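Local coordinates for mitogen activated protein kinase, putative (Leishmania donovani, PDB 4QNY) that probably phosphorylates protein substrates on serine or threonine as a mitogen-activated protein kinase, binding an ATP analogue and magnesium between its two lobes, at residues Val293-Pro296 with Lys297-Ile300; Val232-Leu235 with Asp236-Asp240; Asp208-Gly211 with Ile212-Leu216; Thr301-Gln304 with Ala305-His308. All blocks are in the same frame, centred on the assembly; numbering follows the deposited sequence.

Contact 1 (Val293-Pro296 with Lys297-Ile300); sequences VFNP and KRRI
Arg-299 takes hold of the carbonyl of Val-293 side-on: NE lies 2.9 Å and NH2 3.0 Å from Val-293 O, which sits at the guanidinium edge, close to its plane. With CG anti to the backbone N (chi1 -176°), the arginine chain runs back alongside residues 293-296, and a bend at chi3 turns the flat group onto that single oxygen. NH1, on the other side of CZ from that oxygen, makes a salt bridge with Glu-195. Arg-299 is thus the arginine of kinase subdomain XI and Glu-195 the glutamate of the APE motif, a pairing that in protein kinases ties the end of the activation segment to the C-lobe. Between Val-293 and Arg-299 the chain reverses: Arg-298 N donates to Asn-295 O (3.0 Å), and Lys-297 N donates to Asn-295 OD1 (3.1 Å, 163° at the hydrogen), an Asx turn laid over a beta turn. Lys-297 N stands above the amide plane of Asn-295, whose ND2 is spent on Asp-249. Pro-296 lies over one guanidinium face of Arg-299, its CB 3.7 Å from NH1. Further out, the methyl CG1 of Val-293 rests 4.0 Å from CB of Arg-298.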
ATOM      1  N   VAL A 293       7.797  -0.148  16.578  1.00 14.62           N
ATOM      2  CA  VAL A 293       7.481   0.106  17.977  1.00 28.92           C
ATOM      3  C   VAL A 293       5.978  -0.019  18.195  1.00 26.12           C
ATOM      4  O   VAL A 293       5.187   0.504  17.408  1.00 24.42           O
ATOM      5  CB  VAL A 293       7.966   1.501  18.427  1.00 28.31           C
ATOM      6  CG1 VAL A 293       7.448   1.832  19.820  1.00 19.05           C
ATOM      7  CG2 VAL A 293       9.482   1.571  18.390  1.00 15.64           C
ATOM      8  N   PHE A 294       5.596  -0.724  19.257  1.00 23.54           N
ATOM      9  CA  PHE A 294       4.194  -0.973  19.588  1.00 28.25           C
ATOM     10  C   PHE A 294       3.364   0.309  19.635  1.00 24.64           C
ATOM     11  O   PHE A 294       2.421   0.478  18.859  1.00 14.66           O
ATOM     12  CB  PHE A 294       4.102  -1.707  20.928  1.00 28.99           C
ATOM     13  CG  PHE A 294       2.696  -1.948  21.397  1.00 30.13           C
ATOM     14  CD1 PHE A 294       1.962  -3.017  20.911  1.00 21.16           C
ATOM     15  CD2 PHE A 294       2.113  -1.112  22.337  1.00 27.84           C
ATOM     16  CE1 PHE A 294       0.669  -3.242  21.345  1.00 16.12           C
ATOM     17  CE2 PHE A 294       0.822  -1.330  22.774  1.00 18.77           C
ATOM     18  CZ  PHE A 294       0.100  -2.396  22.279  1.00 19.46           C
ATOM     19  N   ASN A 295       3.719   1.205  20.550  1.00 15.42           N
ATOM     20  CA  ASN A 295       3.038   2.487  20.680  1.00 15.56           C
ATOM     21  C   ASN A 295       3.392   3.412  19.518  1.00 20.56           C
ATOM     22  O   ASN A 295       4.552   3.791  19.356  1.00 15.34           O
ATOM     23  CB  ASN A 295       3.401   3.143  22.015  1.00 30.80           C
ATOM     24  CG  ASN A 295       2.464   4.276  22.390  1.00 27.57           C
ATOM     25  OD1 ASN A 295       1.780   4.846  21.540  1.00 24.15           O
ATOM     26  ND2 ASN A 295       2.434   4.613  23.676  1.00 17.37           N
ATOM     27  N   PRO A 296       2.390   3.780  18.704  1.00 23.81           N
ATOM     28  CA  PRO A 296       2.615   4.644  17.538  1.00 20.68           C
ATOM     29  C   PRO A 296       3.163   6.018  17.916  1.00 26.24           C
ATOM     30  O   PRO A 296       3.781   6.682  17.084  1.00 23.56           O
ATOM     31  CB  PRO A 296       1.217   4.766  16.914  1.00 14.57           C
ATOM     32  CG  PRO A 296       0.268   4.429  18.021  1.00 14.88           C
ATOM     33  CD  PRO A 296       0.975   3.396  18.840  1.00 14.94           C
ATOM     34  N   LYS A 297       2.946   6.430  19.161  1.00 28.58           N
ATOM     35  CA  LYS A 297       3.420   7.725  19.634  1.00 22.32           C
ATOM     36  C   LYS A 297       4.920   7.701  19.922  1.00 25.26           C
ATOM     37  O   LYS A 297       5.566   8.746  19.972  1.00 25.64           O
ATOM     38  CB  LYS A 297       2.652   8.148  20.887  1.00 28.23           C
ATOM     39  CG  LYS A 297       1.159   8.322  20.668  1.00 36.41           C
ATOM     40  CD  LYS A 297       0.443   8.640  21.971  1.00 51.60           C
ATOM     41  CE  LYS A 297      -1.060   8.755  21.767  1.00 61.34           C
ATOM     42  NZ  LYS A 297      -1.419   9.895  20.880  1.00 67.22           N
ATOM     43  N   ARG A 298       5.465   6.505  20.114  1.00 26.39           N
ATOM     44  CA  ARG A 298       6.896   6.340  20.349  1.00 16.75           C
ATOM     45  C   ARG A 298       7.570   5.747  19.116  1.00 16.23           C
ATOM     46  O   ARG A 298       8.792   5.603  19.065  1.00 16.63           O
ATOM     47  CB  ARG A 298       7.142   5.457  21.575  1.00 17.00           C
ATOM     48  CG  ARG A 298       6.675   6.082  22.882  1.00 28.08           C
ATOM     49  CD  ARG A 298       6.378   5.025  23.934  1.00 38.56           C
ATOM     50  NE  ARG A 298       7.584   4.421  24.493  1.00 47.49           N
ATOM     51  CZ  ARG A 298       8.018   4.630  25.732  1.00 48.48           C
ATOM     52  NH1 ARG A 298       9.125   4.037  26.159  1.00 54.26           N
ATOM     53  NH2 ARG A 298       7.343   5.430  26.546  1.00 43.51           N
ATOM     54  N   ARG A 299       6.754   5.405  18.124  1.00 27.07           N
ATOM     55  CA  ARG A 299       7.245   4.890  16.852  1.00 20.17           C
ATOM     56  C   ARG A 299       7.843   6.022  16.022  1.00 25.68           C
ATOM     57  O   ARG A 299       7.378   7.160  16.089  1.00 17.80           O
ATOM     58  CB  ARG A 299       6.111   4.203  16.088  1.00 14.61           C
ATOM     59  CG  ARG A 299       6.525   3.534  14.788  1.00 14.22           C
ATOM     60  CD  ARG A 299       5.316   2.936  14.089  1.00 16.79           C
ATOM     61  NE  ARG A 299       4.583   2.026  14.964  1.00 34.02           N
ATOM     62  CZ  ARG A 299       3.260   1.910  14.984  1.00 31.92           C
ATOM     63  NH1 ARG A 299       2.514   2.648  14.174  1.00 32.51           N
ATOM     64  NH2 ARG A 299       2.680   1.055  15.816  1.00 21.38           N
ATOM     65  N   ILE A 300       8.875   5.706  15.245  1.00 15.46           N
ATOM     66  CA  ILE A 300       9.543   6.706  14.424  1.00 25.62           C
ATOM     67  C   ILE A 300       8.580   7.269  13.377  1.00 15.62           C
ATOM     68  O   ILE A 300       7.723   6.555  12.855  1.00 22.12           O
ATOM     69  CB  ILE A 300      10.810   6.121  13.740  1.00 24.82           C
ATOM     70  CG1 ILE A 300      11.745   7.238  13.272  1.00 24.20           C
ATOM     71  CG2 ILE A 300      10.444   5.185  12.592  1.00 20.48           C
ATOM     72  CD1 ILE A 300      13.098   6.742  12.809  1.00 16.96           C
TER

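Contact 2 (Val232-Leu235 with Asp236-Asp240); sequences VNQL and DKIVD
Leu-235 and Val-239, one helical turn apart, meet through their methyl groups, Leu-235 CD1 lying 4.0 Å from Val-239 CG2. The leucine CG stands anti to the amide nitrogen (chi1 -179°), and the CD1 branch is the one turned toward Val-239, whose CG2 also sits 3.2 Å from Leu-235 O. The same carbonyl accepts the amide of Val-239 at 3.0 Å with a nearly straight N-H (168°). Tyr-261 and Leu-262 of helix 256-264 continue this apolar side.

Asp-236 lies alongside Val-232, both side chains pointing the same way, with OD2 3.9 Å from Val-232 CG1. Its CG falls beside its own amide nitrogen (chi1 -72°), so the carboxylate turns back toward the start of the helix, and OD1 takes a hydrogen bond with the hydroxyl of Tyr-261.

Asn-233 and Lys-237 are again one turn apart; OD1 and NZ stand 3.6 Å from each other, and each is hydrogen-bonded instead outside the pair, OD1 to Lys-229 N and NZ to Gln-227 O. The amide end of Gln-234 passes Ile-238, NE2 being 3.9 Å from CG1, and is held by Phe-226 O. Regular i to i+4 backbone bonds run throughout, and the polar ends of Asn-233, Gln-234 and Lys-237 fasten the approach loop to the first turns of what is, by its place in the kinase C-lobe, helix G.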
ATOM      1  N   VAL A 232      -6.652 -11.772  16.781  1.00 26.74           N
ATOM      2  CA  VAL A 232      -5.962 -12.071  18.031  1.00 23.22           C
ATOM      3  C   VAL A 232      -4.618 -12.738  17.757  1.00 19.57           C
ATOM      4  O   VAL A 232      -3.609 -12.404  18.380  1.00 29.81           O
ATOM      5  CB  VAL A 232      -6.812 -12.976  18.946  1.00 22.92           C
ATOM      6  CG1 VAL A 232      -6.005 -13.430  20.157  1.00 22.03           C
ATOM      7  CG2 VAL A 232      -8.070 -12.246  19.384  1.00 17.12           C
ATOM      8  N   ASN A 233      -4.607 -13.668  16.807  1.00 20.50           N
ATOM      9  CA  ASN A 233      -3.380 -14.355  16.427  1.00 23.17           C
ATOM     10  C   ASN A 233      -2.357 -13.396  15.824  1.00 31.16           C
ATOM     11  O   ASN A 233      -1.150 -13.600  15.958  1.00 28.16           O
ATOM     12  CB  ASN A 233      -3.683 -15.487  15.444  1.00 24.38           C
ATOM     13  CG  ASN A 233      -2.468 -16.345  15.149  1.00 32.14           C
ATOM     14  OD1 ASN A 233      -2.042 -16.465  14.000  1.00 34.03           O
ATOM     15  ND2 ASN A 233      -1.899 -16.941  16.190  1.00 32.72           N
ATOM     16  N   GLN A 234      -2.846 -12.350  15.163  1.00 26.66           N
ATOM     17  CA  GLN A 234      -1.974 -11.326  14.602  1.00 22.10           C
ATOM     18  C   GLN A 234      -1.254 -10.576  15.717  1.00 24.03           C
ATOM     19  O   GLN A 234      -0.060 -10.292  15.618  1.00 20.72           O
ATOM     20  CB  GLN A 234      -2.770 -10.351  13.731  1.00 14.51           C
ATOM     21  CG  GLN A 234      -1.935  -9.250  13.094  1.00 13.95           C
ATOM     22  CD  GLN A 234      -0.950  -9.777  12.069  1.00 25.76           C
ATOM     23  OE1 GLN A 234      -1.198 -10.789  11.414  1.00 20.11           O
ATOM     24  NE2 GLN A 234       0.178  -9.090  11.926  1.00 28.04           N
ATOM     25  N   LEU A 235      -1.987 -10.263  16.781  1.00 14.92           N
ATOM     26  CA  LEU A 235      -1.407  -9.589  17.937  1.00 20.53           C
ATOM     27  C   LEU A 235      -0.372 -10.479  18.616  1.00 17.41           C
ATOM     28  O   LEU A 235       0.671 -10.002  19.060  1.00 19.59           O
ATOM     29  CB  LEU A 235      -2.495  -9.191  18.936  1.00 17.81           C
ATOM     30  CG  LEU A 235      -2.005  -8.448  20.180  1.00 16.43           C
ATOM     31  CD1 LEU A 235      -1.351  -7.130  19.796  1.00 20.37           C
ATOM     32  CD2 LEU A 235      -3.143  -8.219  21.163  1.00 15.06           C
ATOM     33  N   ASP A 236      -0.667 -11.773  18.689  1.00 16.34           N
ATOM     34  CA  ASP A 236       0.258 -12.735  19.277  1.00 19.64           C
ATOM     35  C   ASP A 236       1.565 -12.790  18.492  1.00 28.21           C
ATOM     36  O   ASP A 236       2.646 -12.806  19.076  1.00 22.43           O
ATOM     37  CB  ASP A 236      -0.378 -14.127  19.339  1.00 19.81           C
ATOM     38  CG  ASP A 236      -1.461 -14.228  20.398  1.00 26.54           C
ATOM     39  OD1 ASP A 236      -1.336 -13.560  21.446  1.00 29.11           O
ATOM     40  OD2 ASP A 236      -2.435 -14.978  20.184  1.00 32.77           O
ATOM     41  N   LYS A 237       1.455 -12.810  17.165  1.00 23.93           N
ATOM     42  CA  LYS A 237       2.623 -12.876  16.293  1.00 17.57           C
ATOM     43  C   LYS A 237       3.486 -11.624  16.406  1.00 20.44           C
ATOM     44  O   LYS A 237       4.713 -11.697  16.340  1.00 23.23           O
ATOM     45  CB  LYS A 237       2.195 -13.084  14.839  1.00 16.80           C
ATOM     46  CG  LYS A 237       1.657 -14.474  14.543  1.00 17.65           C
ATOM     47  CD  LYS A 237       2.754 -15.519  14.653  1.00 18.73           C
ATOM     48  CE  LYS A 237       2.197 -16.924  14.491  1.00 34.75           C
ATOM     49  NZ  LYS A 237       1.447 -17.085  13.215  1.00 40.60           N
ATOM     50  N   ILE A 238       2.837 -10.476  16.573  1.00 15.65           N
ATOM     51  CA  ILE A 238       3.549  -9.213  16.723  1.00 23.08           C
ATOM     52  C   ILE A 238       4.284  -9.155  18.059  1.00 28.84           C
ATOM     53  O   ILE A 238       5.472  -8.834  18.111  1.00 33.12           O
ATOM     54  CB  ILE A 238       2.590  -8.010  16.609  1.00 22.71           C
ATOM     55  CG1 ILE A 238       2.034  -7.908  15.187  1.00 14.94           C
ATOM     56  CG2 ILE A 238       3.299  -6.718  16.989  1.00 16.43           C
ATOM     57  CD1 ILE A 238       1.036  -6.787  14.998  1.00 13.43           C
ATOM     58  N   VAL A 239       3.573  -9.477  19.135  1.00 23.26           N
ATOM     59  CA  VAL A 239       4.141  -9.429  20.478  1.00 22.59           C
ATOM     60  C   VAL A 239       5.245 -10.470  20.663  1.00 24.80           C
ATOM     61  O   VAL A 239       6.250 -10.205  21.324  1.00 26.59           O
ATOM     62  CB  VAL A 239       3.047  -9.633  21.550  1.00 26.20           C
ATOM     63  CG1 VAL A 239       3.659  -9.740  22.939  1.00 25.35           C
ATOM     64  CG2 VAL A 239       2.045  -8.491  21.499  1.00 25.06           C
ATOM     65  N   ASP A 240       5.065 -11.646  20.065  1.00 29.02           N
ATOM     66  CA  ASP A 240       6.069 -12.708  20.143  1.00 28.13           C
ATOM     67  C   ASP A 240       7.427 -12.247  19.626  1.00 31.70           C
ATOM     68  O   ASP A 240       8.468 -12.723  20.079  1.00 33.48           O
ATOM     69  CB  ASP A 240       5.616 -13.942  19.357  1.00 24.92           C
ATOM     70  CG  ASP A 240       4.618 -14.789  20.123  1.00 37.66           C
ATOM     71  OD1 ASP A 240       4.529 -14.635  21.359  1.00 35.76           O
ATOM     72  OD2 ASP A 240       3.927 -15.612  19.488  1.00 45.47           O
TER

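Contact 3 (Asp208-Gly211 with Ile212-Leu216); sequences DVWG and IGCIL
Asp-208, whose O accepts Ile-212 N at 3.2 Å, has a carboxylate gripped by several groups: OD2 is bonded to His-142 NE2 and the amide of His-148, and OD1 to the amide of Arg-149, which holds the backbone of the HRD motif, as in other protein kinases. Further along, Cys-214 N donates to Trp-210 O (3.0 Å), and the side chains of the same two residues meet beside that bond. The cysteine sulfur comes 3.5 Å from Trp-210 NE1 and 3.7 Å from CD1, sitting 4.0 Å from the centroid of the five-membered ring and 37° off its normal: an oblique sulfur-aromatic contact. It is set up by Cys-214 SG turning back beside its own N (chi1 -62°). The sequence Asp-Val-Trp with its nearby glycines marks this as helix F, the buried helix running through the kinase C-lobe. Phe-226 meets the Trp-210 ring with planes about 25° apart, and Arg-299 touches it as well. Ile-212 lays CG1 3.4 Å from Asp-208 O and packs on Ala-134 and Leu-138 of helix 124-143. Three residues on, Ile-215 CG1 sits 3.2 Å from Gly-211 O.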
ATOM      1  N   ASP A 208       1.302   3.528   8.462  1.00 22.50           N
ATOM      2  CA  ASP A 208       2.031   3.365   7.209  1.00 20.72           C
ATOM      3  C   ASP A 208       3.509   3.121   7.485  1.00 14.79           C
ATOM      4  O   ASP A 208       4.185   2.427   6.725  1.00 14.69           O
ATOM      5  CB  ASP A 208       1.851   4.591   6.312  1.00 20.28           C
ATOM      6  CG  ASP A 208       0.458   4.678   5.718  1.00 22.62           C
ATOM      7  OD1 ASP A 208      -0.203   3.626   5.589  1.00 13.56           O
ATOM      8  OD2 ASP A 208       0.025   5.799   5.377  1.00 15.43           O
ATOM      9  N   VAL A 209       4.003   3.696   8.578  1.00 13.34           N
ATOM     10  CA  VAL A 209       5.389   3.501   8.990  1.00 13.48           C
ATOM     11  C   VAL A 209       5.599   2.053   9.412  1.00 17.53           C
ATOM     12  O   VAL A 209       6.642   1.457   9.136  1.00 22.38           O
ATOM     13  CB  VAL A 209       5.777   4.447  10.147  1.00 21.01           C
ATOM     14  CG1 VAL A 209       7.213   4.199  10.587  1.00 23.23           C
ATOM     15  CG2 VAL A 209       5.587   5.897   9.732  1.00 22.64           C
ATOM     16  N   TRP A 210       4.591   1.492  10.074  1.00 19.89           N
ATOM     17  CA  TRP A 210       4.619   0.095  10.493  1.00 14.31           C
ATOM     18  C   TRP A 210       4.754  -0.825   9.287  1.00 12.79           C
ATOM     19  O   TRP A 210       5.502  -1.802   9.318  1.00 13.34           O
ATOM     20  CB  TRP A 210       3.356  -0.254  11.287  1.00 13.62           C
ATOM     21  CG  TRP A 210       3.316  -1.680  11.750  1.00 12.53           C
ATOM     22  CD1 TRP A 210       2.774  -2.743  11.086  1.00 15.35           C
ATOM     23  CD2 TRP A 210       3.845  -2.201  12.976  1.00 12.72           C
ATOM     24  NE1 TRP A 210       2.932  -3.892  11.823  1.00 12.70           N
ATOM     25  CE2 TRP A 210       3.586  -3.585  12.987  1.00 13.99           C
ATOM     26  CE3 TRP A 210       4.511  -1.630  14.065  1.00 12.91           C
ATOM     27  CZ2 TRP A 210       3.970  -4.408  14.045  1.00 24.21           C
ATOM     28  CZ3 TRP A 210       4.890  -2.448  15.114  1.00 21.52           C
ATOM     29  CH2 TRP A 210       4.619  -3.822  15.096  1.00 24.33           C
ATOM     30  N   GLY A 211       4.025  -0.500   8.223  1.00 13.58           N
ATOM     31  CA  GLY A 211       4.077  -1.266   6.992  1.00 15.64           C
ATOM     32  C   GLY A 211       5.453  -1.250   6.355  1.00 13.20           C
ATOM     33  O   GLY A 211       5.899  -2.255   5.806  1.00 20.80           O
ATOM     34  N   ILE A 212       6.128  -0.107   6.432  1.00 17.30           N
ATOM     35  CA  ILE A 212       7.480   0.026   5.900  1.00 15.79           C
ATOM     36  C   ILE A 212       8.461  -0.810   6.718  1.00 19.55           C
ATOM     37  O   ILE A 212       9.379  -1.424   6.170  1.00 20.30           O
ATOM     38  CB  ILE A 212       7.937   1.500   5.884  1.00 15.02           C
ATOM     39  CG1 ILE A 212       7.047   2.317   4.949  1.00 16.62           C
ATOM     40  CG2 ILE A 212       9.389   1.618   5.448  1.00 16.76           C
ATOM     41  CD1 ILE A 212       7.102   1.870   3.502  1.00 23.81           C
ATOM     42  N   GLY A 213       8.252  -0.837   8.031  1.00 20.25           N
ATOM     43  CA  GLY A 213       9.064  -1.650   8.917  1.00 16.22           C
ATOM     44  C   GLY A 213       8.954  -3.125   8.586  1.00 21.22           C
ATOM     45  O   GLY A 213       9.955  -3.839   8.553  1.00 14.56           O
ATOM     46  N   CYS A 214       7.730  -3.582   8.338  1.00 15.50           N
ATOM     47  CA  CYS A 214       7.498  -4.963   7.930  1.00 21.54           C
ATOM     48  C   CYS A 214       8.214  -5.258   6.619  1.00 20.23           C
ATOM     49  O   CYS A 214       8.820  -6.316   6.451  1.00 16.83           O
ATOM     50  CB  CYS A 214       6.001  -5.239   7.782  1.00 24.50           C
ATOM     51  SG  CYS A 214       5.042  -5.042   9.297  1.00 13.32           S
ATOM     52  N   ILE A 215       8.137  -4.310   5.692  1.00 14.25           N
ATOM     53  CA  ILE A 215       8.804  -4.432   4.403  1.00 19.52           C
ATOM     54  C   ILE A 215      10.322  -4.423   4.579  1.00 21.31           C
ATOM     55  O   ILE A 215      11.035  -5.198   3.940  1.00 24.14           O
ATOM     56  CB  ILE A 215       8.377  -3.302   3.445  1.00 19.31           C
ATOM     57  CG1 ILE A 215       6.904  -3.462   3.066  1.00 21.45           C
ATOM     58  CG2 ILE A 215       9.238  -3.296   2.193  1.00 22.76           C
ATOM     59  CD1 ILE A 215       6.340  -2.297   2.284  1.00 24.05           C
ATOM     60  N   LEU A 216      10.810  -3.549   5.457  1.00 15.07           N
ATOM     61  CA  LEU A 216      12.235  -3.488   5.765  1.00 23.68           C
ATOM     62  C   LEU A 216      12.719  -4.806   6.364  1.00 20.45           C
ATOM     63  O   LEU A 216      13.817  -5.270   6.060  1.00 17.55           O
ATOM     64  CB  LEU A 216      12.532  -2.331   6.721  1.00 28.61           C
ATOM     65  CG  LEU A 216      13.965  -2.218   7.250  1.00 22.12           C
ATOM     66  CD1 LEU A 216      14.958  -2.105   6.105  1.00 16.70           C
ATOM     67  CD2 LEU A 216      14.102  -1.034   8.194  1.00 16.07           C
TER

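Contact 4 (Thr301-Gln304 with Ala305-His308); sequences TVLQ and AMRH
Ala-305 N and Met-306 N donate to Thr-301 O (2.9 Å) and Val-302 O (3.0 Å), which makes little more than one helical turn before the helix ends at Arg-307, whose N makes weak bonds to Leu-303 O and Gln-304 O. A capping box closes the front end: Gln-304 N donates to Thr-301 OG1 (3.3 Å), and Thr-301 N in return to Gln-304 OE1 (3.2 Å, 168° at the hydrogen). The threonine hydroxyl and the glutamine amide thus supply acceptors to backbone N-H groups at the start of the helix. Met-306 folds back along the turn, its chain bent at chi3 (-63°) to bring CE against two residues at once, 3.8 Å from Leu-303 CD2 and 4.2 Å from Val-302 CG1. Arg-307 curls the same way over the exposed side, with Leu-303 O over one face of its guanidinium, offset toward the rim, and NH2 3.8 Å from Leu-303 CB. On the buried side Val-302, Ala-305 and Met-306 press on helix 124-143, Ala-305 touches helix 282-291 too, and His-308 NE2 is bonded to Asp-286 of that helix, so the short helix 302-306 is wedged between the two, with Val-302 also reaching Val-209 of helix 206-219.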
ATOM      1  N   THR A 301       8.700   8.564  13.103  1.00 26.82           N
ATOM      2  CA  THR A 301       7.856   9.207  12.105  1.00 21.17           C
ATOM      3  C   THR A 301       8.528   9.141  10.741  1.00 24.49           C
ATOM      4  O   THR A 301       9.687   8.744  10.636  1.00 24.23           O
ATOM      5  CB  THR A 301       7.562  10.675  12.464  1.00 17.01           C
ATOM      6  OG1 THR A 301       8.786  11.419  12.488  1.00 17.83           O
ATOM      7  CG2 THR A 301       6.890  10.766  13.826  1.00 18.62           C
ATOM      8  N   VAL A 302       7.798   9.525   9.700  1.00 24.14           N
ATOM      9  CA  VAL A 302       8.333   9.498   8.344  1.00 19.15           C
ATOM     10  C   VAL A 302       9.499  10.475   8.195  1.00 24.85           C
ATOM     11  O   VAL A 302      10.531  10.136   7.616  1.00 23.90           O
ATOM     12  CB  VAL A 302       7.248   9.833   7.303  1.00 25.62           C
ATOM     13  CG1 VAL A 302       7.849   9.891   5.909  1.00 16.46           C
ATOM     14  CG2 VAL A 302       6.128   8.803   7.362  1.00 15.32           C
ATOM     15  N   LEU A 303       9.329  11.681   8.730  1.00 36.69           N
ATOM     16  CA  LEU A 303      10.381  12.693   8.702  1.00 44.43           C
ATOM     17  C   LEU A 303      11.643  12.207   9.407  1.00 39.17           C
ATOM     18  O   LEU A 303      12.745  12.320   8.869  1.00 40.53           O
ATOM     19  CB  LEU A 303       9.893  13.994   9.343  1.00 48.70           C
ATOM     20  CG  LEU A 303       8.969  14.873   8.501  1.00 53.33           C
ATOM     21  CD1 LEU A 303       8.253  15.888   9.378  1.00 55.14           C
ATOM     22  CD2 LEU A 303       9.758  15.575   7.407  1.00 51.58           C
ATOM     23  N   GLN A 304      11.475  11.665  10.608  1.00 18.77           N
ATOM     24  CA  GLN A 304      12.600  11.155  11.384  1.00 27.40           C
ATOM     25  C   GLN A 304      13.270   9.970  10.693  1.00 18.47           C
ATOM     26  O   GLN A 304      14.491   9.825  10.734  1.00 22.92           O
ATOM     27  CB  GLN A 304      12.140  10.750  12.785  1.00 26.36           C
ATOM     28  CG  GLN A 304      11.723  11.909  13.674  1.00 19.29           C
ATOM     29  CD  GLN A 304      11.061  11.441  14.956  1.00 18.93           C
ATOM     30  OE1 GLN A 304      10.606  10.301  15.050  1.00 25.75           O
ATOM     31  NE2 GLN A 304      11.003  12.319  15.951  1.00 19.81           N
ATOM     32  N   ALA A 305      12.464   9.126  10.057  1.00 27.34           N
ATOM     33  CA  ALA A 305      12.981   7.955   9.357  1.00 27.16           C
ATOM     34  C   ALA A 305      13.817   8.362   8.149  1.00 22.67           C
ATOM     35  O   ALA A 305      14.820   7.722   7.832  1.00 22.51           O
ATOM     36  CB  ALA A 305      11.840   7.045   8.932  1.00 26.98           C
ATOM     37  N   MET A 306      13.400   9.431   7.477  1.00 18.28           N
ATOM     38  CA  MET A 306      14.141   9.946   6.332  1.00 19.05           C
ATOM     39  C   MET A 306      15.464  10.570   6.761  1.00 29.74           C
ATOM     40  O   MET A 306      16.410  10.633   5.976  1.00 20.80           O
ATOM     41  CB  MET A 306      13.307  10.973   5.563  1.00 28.52           C
ATOM     42  CG  MET A 306      12.114  10.387   4.830  1.00 20.99           C
ATOM     43  SD  MET A 306      11.268  11.604   3.802  1.00 44.23           S
ATOM     44  CE  MET A 306      10.708  12.771   5.039  1.00 27.18           C
ATOM     45  N   ARG A 307      15.526  11.030   8.010  1.00 20.85           N
ATOM     46  CA  ARG A 307      16.732  11.662   8.538  1.00 23.24           C
ATOM     47  C   ARG A 307      17.588  10.676   9.327  1.00 21.25           C
ATOM     48  O   ARG A 307      18.627  11.043   9.875  1.00 33.39           O
ATOM     49  CB  ARG A 307      16.370  12.859   9.423  1.00 22.03           C
ATOM     50  CG  ARG A 307      15.560  13.937   8.721  1.00 29.28           C
ATOM     51  CD  ARG A 307      15.613  15.252   9.485  1.00 37.20           C
ATOM     52  NE  ARG A 307      14.291  15.845   9.660  1.00 42.13           N
ATOM     53  CZ  ARG A 307      13.608  15.820  10.801  1.00 49.04           C
ATOM     54  NH1 ARG A 307      14.125  15.233  11.873  1.00 51.85           N
ATOM     55  NH2 ARG A 307      12.411  16.385  10.872  1.00 44.78           N
ATOM     56  N   HIS A 308      17.144   9.425   9.383  1.00 20.24           N
ATOM     57  CA  HIS A 308      17.874   8.377  10.086  1.00 20.13           C
ATOM     58  C   HIS A 308      19.223   8.110   9.414  1.00 26.96           C
ATOM     59  O   HIS A 308      19.325   8.149   8.187  1.00 21.07           O
ATOM     60  CB  HIS A 308      17.038   7.096  10.136  1.00 22.52           C
ATOM     61  CG  HIS A 308      17.572   6.058  11.073  1.00 29.25           C
ATOM     62  ND1 HIS A 308      18.472   5.092  10.679  1.00 33.60           N
ATOM     63  CD2 HIS A 308      17.331   5.835  12.387  1.00 26.14           C
ATOM     64  CE1 HIS A 308      18.764   4.320  11.711  1.00 33.71           C
ATOM     65  NE2 HIS A 308      18.085   4.749  12.759  1.00 32.48           N
TER

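Contact 3 is the buried member, about 10 Å from the centre of the chain, half as far as the others, and it touches all three of them, meeting contact 2 where Trp-210 packs on Ile-238. Those three are partly buried. Contacts 1 and 4 follow one another directly along the chain, a turn held by arginine and asparagine leading into a short capped helix, with Ile-300 packed on Ala-305. Contacts 2 and 4 are well apart, nearest atoms about 17 Å. Contact 3 joins sulfur-aromatic and aliphatic packing with one buried carboxylate; contacts 1 and 2 send polar ends to nearby loops and helices; contact 4 is closed by its own capping box.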